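Local structure of dally-like, isoform A (Drosophila melanogaster, 6XTZ) at residues Ala12-Phe17 with Ile25-Lys30; Arg38-Pro43 with Gly237-Tyr242. The protein probably serves as a GPI-anchored heparan sulfate proteoglycan of the cell surface that binds Hedgehog and Wnt proteins and shields the Wnt lipid for signalling at a distance. The protein carries 5 engineered substitutions. All coordinates share one frame; numbering follows the deposited sequence.

Contact 1: residues Ala12-Phe17 with Ile25-Lys30. With NAG (2-acetamido-2-deoxy-beta-D-glucopyranose), chain B.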
loop_
_atom_site.group_PDB
_atom_site.type_symbol
_atom_site.label_atom_id
_atom_site.label_comp_id
_atom_site.label_asym_id
_atom_site.label_seq_id
_atom_site.Cartn_x
_atom_site.Cartn_y
_atom_site.Cartn_z
ATOM N N ALA A 12 -8.042 36.065 32.889
ATOM C CA ALA A 12 -7.971 36.126 31.435
ATOM C C ALA A 12 -8.237 34.781 30.772
ATOM O O ALA A 12 -8.521 34.746 29.571
ATOM C CB ALA A 12 -6.602 36.652 30.995
ATOM N N VAL A 13 -8.161 33.682 31.523
ATOM C CA VAL A 13 -8.294 32.342 30.970
ATOM C C VAL A 13 -9.465 31.579 31.579
ATOM O O VAL A 13 -9.576 30.369 31.382
ATOM C CB VAL A 13 -6.986 31.543 31.133
ATOM C CG1 VAL A 13 -5.886 32.149 30.280
ATOM C CG2 VAL A 13 -6.572 31.503 32.596
ATOM N N THR A 14 -10.345 32.262 32.317
ATOM C CA THR A 14 -11.475 31.569 32.929
ATOM C C THR A 14 -12.437 31.023 31.879
ATOM O O THR A 14 -13.067 29.983 32.101
ATOM C CB THR A 14 -12.210 32.498 33.899
ATOM O OG1 THR A 14 -13.370 31.834 34.416
ATOM C CG2 THR A 14 -12.636 33.784 33.205
ATOM N N HIS A 15 -12.552 31.696 30.732
ATOM C CA HIS A 15 -13.424 31.201 29.672
ATOM C C HIS A 15 -12.816 30.000 28.962
ATOM O O HIS A 15 -13.551 29.129 28.483
ATOM C CB HIS A 15 -13.720 32.316 28.668
ATOM C CG HIS A 15 -12.520 32.769 27.897
ATOM N ND1 HIS A 15 -11.561 33.602 28.431
ATOM C CD2 HIS A 15 -12.127 32.510 26.627
ATOM C CE1 HIS A 15 -10.627 33.834 27.525
ATOM N NE2 HIS A 15 -10.947 33.183 26.421
ATOM N N ILE A 16 -11.484 29.938 28.884
ATOM C CA ILE A 16 -10.823 28.813 28.229
ATOM C C ILE A 16 -11.084 27.521 28.992
ATOM O O ILE A 16 -11.361 26.475 28.393
ATOM C CB ILE A 16 -9.317 29.094 28.086
ATOM C CG1 ILE A 16 -9.081 30.337 27.228
ATOM C CG2 ILE A 16 -8.602 27.894 27.489
ATOM C CD1 ILE A 16 -7.619 30.694 27.062
ATOM N N PHE A 17 -11.005 27.572 30.324
ATOM C CA PHE A 17 -11.248 26.376 31.125
ATOM C C PHE A 17 -12.699 25.925 31.019
ATOM O O PHE A 17 -12.977 24.724 30.939
ATOM C CB PHE A 17 -10.866 26.636 32.582
ATOM C CG PHE A 17 -9.407 26.929 32.782
ATOM C CD1 PHE A 17 -8.443 26.208 32.097
ATOM C CD2 PHE A 17 -8.998 27.931 33.647
ATOM C CE1 PHE A 17 -7.099 26.475 32.276
ATOM C CE2 PHE A 17 -7.655 28.203 33.830
ATOM C CZ PHE A 17 -6.705 27.475 33.140
ATOM N N ILE A 25 -17.082 26.033 39.335
ATOM C CA ILE A 25 -16.830 25.758 40.745
ATOM C C ILE A 25 -15.390 25.302 40.950
ATOM O O ILE A 25 -14.741 25.667 41.938
ATOM C CB ILE A 25 -17.836 24.719 41.278
ATOM C CG1 ILE A 25 -19.269 25.256 41.196
ATOM C CG2 ILE A 25 -17.501 24.328 42.711
ATOM C CD1 ILE A 25 -20.007 24.872 39.924
ATOM N N GLU A 26 -14.863 24.508 40.016
ATOM C CA GLU A 26 -13.505 23.993 40.136
ATOM C C GLU A 26 -12.443 25.034 39.808
ATOM O O GLU A 26 -11.298 24.889 40.246
ATOM C CB GLU A 26 -13.318 22.781 39.219
ATOM C CG GLU A 26 -14.444 21.763 39.276
ATOM C CD GLU A 26 -14.191 20.572 38.371
ATOM O OE1 GLU A 26 -13.008 20.261 38.116
ATOM O OE2 GLU A 26 -15.171 19.951 37.909
ATOM N N ILE A 27 -12.792 26.071 39.052
ATOM C CA ILE A 27 -11.816 27.044 38.565
ATOM C C ILE A 27 -11.380 27.956 39.705
ATOM O O ILE A 27 -12.210 28.684 40.268
ATOM C CB ILE A 27 -12.385 27.862 37.395
ATOM C CG1 ILE A 27 -12.829 26.936 36.264
ATOM C CG2 ILE A 27 -11.355 28.862 36.895
ATOM C CD1 ILE A 27 -13.445 27.661 35.093
ATOM N N PRO A 28 -10.100 27.956 40.075
ATOM C CA PRO A 28 -9.638 28.879 41.118
ATOM C C PRO A 28 -9.643 30.311 40.606
ATOM O O PRO A 28 -9.163 30.597 39.507
ATOM C CB PRO A 28 -8.218 28.390 41.421
ATOM C CG PRO A 28 -7.776 27.735 40.160
ATOM C CD PRO A 28 -9.009 27.111 39.562
ATOM N N GLN A 29 -10.206 31.213 41.412
ATOM C CA GLN A 29 -10.240 32.622 41.034
ATOM C C GLN A 29 -8.852 33.243 41.112
ATOM O O GLN A 29 -8.456 34.007 40.224
ATOM C CB GLN A 29 -11.223 33.374 41.930
ATOM C CG GLN A 29 -12.620 32.774 41.936
ATOM C CD GLN A 29 -13.509 33.364 43.011
ATOM O OE1 GLN A 29 -13.053 34.129 43.862
ATOM N NE2 GLN A 29 -14.789 33.011 42.979
ATOM N N LYS A 30 -8.103 32.925 42.157
ATOM C CA LYS A 30 -6.748 33.404 42.357
ATOM C C LYS A 30 -5.746 32.286 42.102
ATOM O O LYS A 30 -6.086 31.101 42.194
ATOM C CB LYS A 30 -6.572 33.941 43.784
ATOM C CG LYS A 30 -7.542 35.053 44.146
ATOM C CD LYS A 30 -7.463 36.199 43.149
ATOM C CE LYS A 30 -8.444 37.307 43.500
ATOM N NZ LYS A 30 -8.171 37.890 44.845
HETATM C C1 NAG B . -6.452 39.954 33.644
HETATM C C2 NAG B . -6.111 41.382 33.222
HETATM C C3 NAG B . -7.361 42.256 33.268
HETATM C C4 NAG B . -8.476 41.631 32.442
HETATM C C5 NAG B . -8.721 40.191 32.887
HETATM C C6 NAG B . -9.733 39.470 32.028
HETATM C C7 NAG B . -3.907 42.400 33.579
HETATM C C8 NAG B . -2.940 42.941 34.589
HETATM N N2 NAG B . -5.065 41.941 34.063
HETATM O O3 NAG B . -7.053 43.553 32.768
HETATM O O4 NAG B . -9.675 42.382 32.594
HETATM O O5 NAG B . -7.499 39.440 32.807
HETATM O O6 NAG B . -9.702 39.935 30.685
HETATM O O7 NAG B . -3.651 42.380 32.378
#

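Contact 2: residues Arg38-Pro43 with Gly237-Tyr242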
loop_
_atom_site.group_PDB
_atom_site.type_symbol
_atom_site.label_atom_id
_atom_site.label_comp_id
_atom_site.label_asym_id
_atom_site.label_seq_id
_atom_site.Cartn_x
_atom_site.Cartn_y
_atom_site.Cartn_z
ATOM N N ARG A 38 1.486 17.680 37.544
ATOM C CA ARG A 38 2.304 16.627 36.954
ATOM C C ARG A 38 2.940 17.032 35.634
ATOM O O ARG A 38 4.066 16.611 35.344
ATOM C CB ARG A 38 1.461 15.368 36.733
ATOM C CG ARG A 38 0.971 14.711 38.008
ATOM C CD ARG A 38 0.197 13.438 37.704
ATOM N NE ARG A 38 -1.114 13.711 37.122
ATOM C CZ ARG A 38 -1.998 12.770 36.808
ATOM N NH1 ARG A 38 -1.712 11.493 37.019
ATOM N NH2 ARG A 38 -3.171 13.105 36.287
ATOM N N TYR A 39 2.247 17.828 34.827
ATOM C CA TYR A 39 2.708 18.148 33.482
ATOM C C TYR A 39 3.011 19.626 33.302
ATOM O O TYR A 39 4.056 19.972 32.738
ATOM C CB TYR A 39 1.664 17.697 32.450
ATOM C CG TYR A 39 1.115 16.315 32.716
ATOM C CD1 TYR A 39 1.958 15.211 32.771
ATOM C CD2 TYR A 39 -0.245 16.110 32.906
ATOM C CE1 TYR A 39 1.462 13.944 33.014
ATOM C CE2 TYR A 39 -0.750 14.847 33.148
ATOM C CZ TYR A 39 0.108 13.769 33.201
ATOM O OH TYR A 39 -0.389 12.510 33.441
ATOM N N CYS A 40 2.130 20.510 33.759
ATOM C CA CYS A 40 2.424 21.931 33.695
ATOM C C CYS A 40 3.476 22.300 34.735
ATOM O O CYS A 40 3.760 21.547 35.671
ATOM C CB CYS A 40 1.162 22.763 33.919
ATOM S SG CYS A 40 -0.240 22.318 32.875
ATOM N N GLU A 41 4.059 23.481 34.560
ATOM C CA GLU A 41 4.982 24.014 35.550
ATOM C C GLU A 41 4.207 24.560 36.742
ATOM O O GLU A 41 3.162 25.196 36.585
ATOM C CB GLU A 41 5.852 25.114 34.940
ATOM C CG GLU A 41 6.917 25.648 35.890
ATOM C CD GLU A 41 7.758 26.750 35.272
ATOM O OE1 GLU A 41 7.389 27.245 34.186
ATOM O OE2 GLU A 41 8.791 27.119 35.873
ATOM N N SER A 42 4.725 24.296 37.943
ATOM C CA SER A 42 4.168 24.810 39.192
ATOM C C SER A 42 5.230 25.682 39.851
ATOM O O SER A 42 5.944 25.228 40.757
ATOM C CB SER A 42 3.732 23.680 40.120
ATOM O OG SER A 42 2.505 23.119 39.696
ATOM N N PRO A 43 5.372 26.926 39.417
ATOM C CA PRO A 43 6.407 27.801 39.968
ATOM C C PRO A 43 5.977 28.360 41.321
ATOM O O PRO A 43 4.883 28.095 41.817
ATOM C CB PRO A 43 6.525 28.901 38.913
ATOM C CG PRO A 43 5.160 28.990 38.334
ATOM C CD PRO A 43 4.604 27.586 38.347
ATOM N N GLY A 237 -0.619 26.371 28.658
ATOM C CA GLY A 237 -0.529 27.806 28.445
ATOM C C GLY A 237 -1.565 28.574 29.241
ATOM O O GLY A 237 -1.272 29.631 29.803
ATOM N N ALA A 238 -2.790 28.046 29.312
ATOM C CA ALA A 238 -3.836 28.711 30.079
ATOM C C ALA A 238 -3.561 28.651 31.575
ATOM O O ALA A 238 -4.025 29.517 32.326
ATOM C CB ALA A 238 -5.196 28.091 29.765
ATOM N N CYS A 239 -2.813 27.642 32.030
ATOM C CA CYS A 239 -2.476 27.555 33.445
ATOM C C CYS A 239 -1.555 28.683 33.894
ATOM O O CYS A 239 -1.488 28.970 35.094
ATOM C CB CYS A 239 -1.838 26.199 33.755
ATOM S SG CYS A 239 -2.917 24.786 33.414
ATOM N N LYS A 240 -0.849 29.327 32.966
ATOM C CA LYS A 240 -0.047 30.503 33.270
ATOM C C LYS A 240 -0.761 31.805 32.929
ATOM O O LYS A 240 -0.114 32.854 32.866
ATOM C CB LYS A 240 1.293 30.442 32.534
ATOM C CG LYS A 240 2.291 29.456 33.120
ATOM C CD LYS A 240 3.666 29.649 32.504
ATOM C CE LYS A 240 4.701 28.792 33.204
ATOM N NZ LYS A 240 6.079 29.049 32.703
ATOM N N GLY A 241 -2.073 31.762 32.714
ATOM C CA GLY A 241 -2.813 32.955 32.364
ATOM C C GLY A 241 -2.709 33.372 30.917
ATOM O O GLY A 241 -3.242 34.426 30.553
ATOM N N TYR A 242 -2.046 32.581 30.077
ATOM C CA TYR A 242 -1.881 32.906 28.668
ATOM C C TYR A 242 -3.066 32.392 27.862
ATOM O O TYR A 242 -3.597 31.311 28.132
ATOM C CB TYR A 242 -0.584 32.305 28.126
ATOM C CG TYR A 242 0.667 32.796 28.819
ATOM C CD1 TYR A 242 0.782 34.116 29.235
ATOM C CD2 TYR A 242 1.734 31.940 29.054
ATOM C CE1 TYR A 242 1.928 34.569 29.866
ATOM C CE2 TYR A 242 2.882 32.382 29.684
ATOM C CZ TYR A 242 2.974 33.697 30.088
ATOM O OH TYR A 242 4.117 34.138 30.715
#

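Contact 1: residues Ala12-Phe17 with Ile25-Lys30
I27 drives its CD1 methyl against the root of the F17 side chain, CD1 lying 3.7 Å from F17 CB; I27 and F17 account for 112 of the 138 Å² buried between the segments, more than half of it on I27. Both side chains set out toward the other segment. The I27 torsions account for the reach: CG1 stands beside the backbone N (chi1 -57°) and the chain then runs straight on (chi2 178°), which carries CD1 toward the first helical turn. The other branch stays nearer the ring, with I27 CG2 4.1 Å from F17 CD2 in an oblique approach. CD1 also sits 3.8 Å from the backbone carbonyl O of T14. The two residues belong to the N-terminal part of the glypican core: V13 is the N-cap of the short helix 14-19, and the chain returns through the loop 25-30 before the long helix 51-110. F17 is buried, and M53 of that long helix, C49 and A238 also touch its side chain. Replacing I27 by an alanine is likely to open a gap beside F17 CB and T14 O, as CG1, CG2 and CD1 are the atoms that bridge the segments. No hydrogen bond crosses here, and the packing thins quickly toward solvent. T14 is partly exposed, its OG1 no nearer than 4.2 Å to I27 CD1. At the start of the segment A12 N lies 3.4 Å from O5 of the N-acetylglucosamine, the N-linked sugar of N9, while H15, whose side chain sets out away from the loop, is exposed.

Contact 2: residues Arg38-Pro43 with Gly237-Tyr242
Two disulfides of the cysteine-rich region of the glypican core come together where C40 meets C239: C40 is bonded to C236 and C239 to C49, while C40 SG and C239 SG are 3.7 Å apart, a van der Waals contact and not a bond. Both cysteines are buried. Beside this sulfur pair lies a polar bridge. K240 NZ donates to E41 OE1 at 2.7 Å in a salt bridge, arriving nearly along the C-O axis of that oxygen. The E41 chain leaves with CG anti to the backbone N (chi1 -176°) and stays extended, so that its carboxylate meets an equally extended lysine at an oblique crossing; K240 NZ has a second acceptor in H487 O. The lysine sits at the end of helix 236-239, which closes in a Schellman motif. Y242 N bonds to G237 O at 3.1 Å and G241 N to A238 O at 3.0 Å, with G241 as the C-prime residue at a positive phi of 80°. G237 O also accepts from K240 N at 3.2 Å. E54 of helix 51-110 accepts hydrogen bonds from the backbone N atoms of R38, Y39 and C40.

In the fold
Both contacts lie at one end of the elongated chain, their centres about 48 and 43 Å from the centre of the chain and about 13 Å from each other. Each sets loop residues preceding helix 51-110 against a short helix, 14-19 in contact 1 and 236-239 in contact 2. The helices meet through A238, whose carbonyl O is 3.5 Å from F17 CZ. In contact 1 F17 is buried while I27 and T14 are partly exposed. Contact 1 is local in sequence and held by van der Waals packing, with no hydrogen bond across it, whereas contact 2 joins segments almost 200 residues apart through a buried sulfur pair flanked by a salt bridge whose glutamate is exposed.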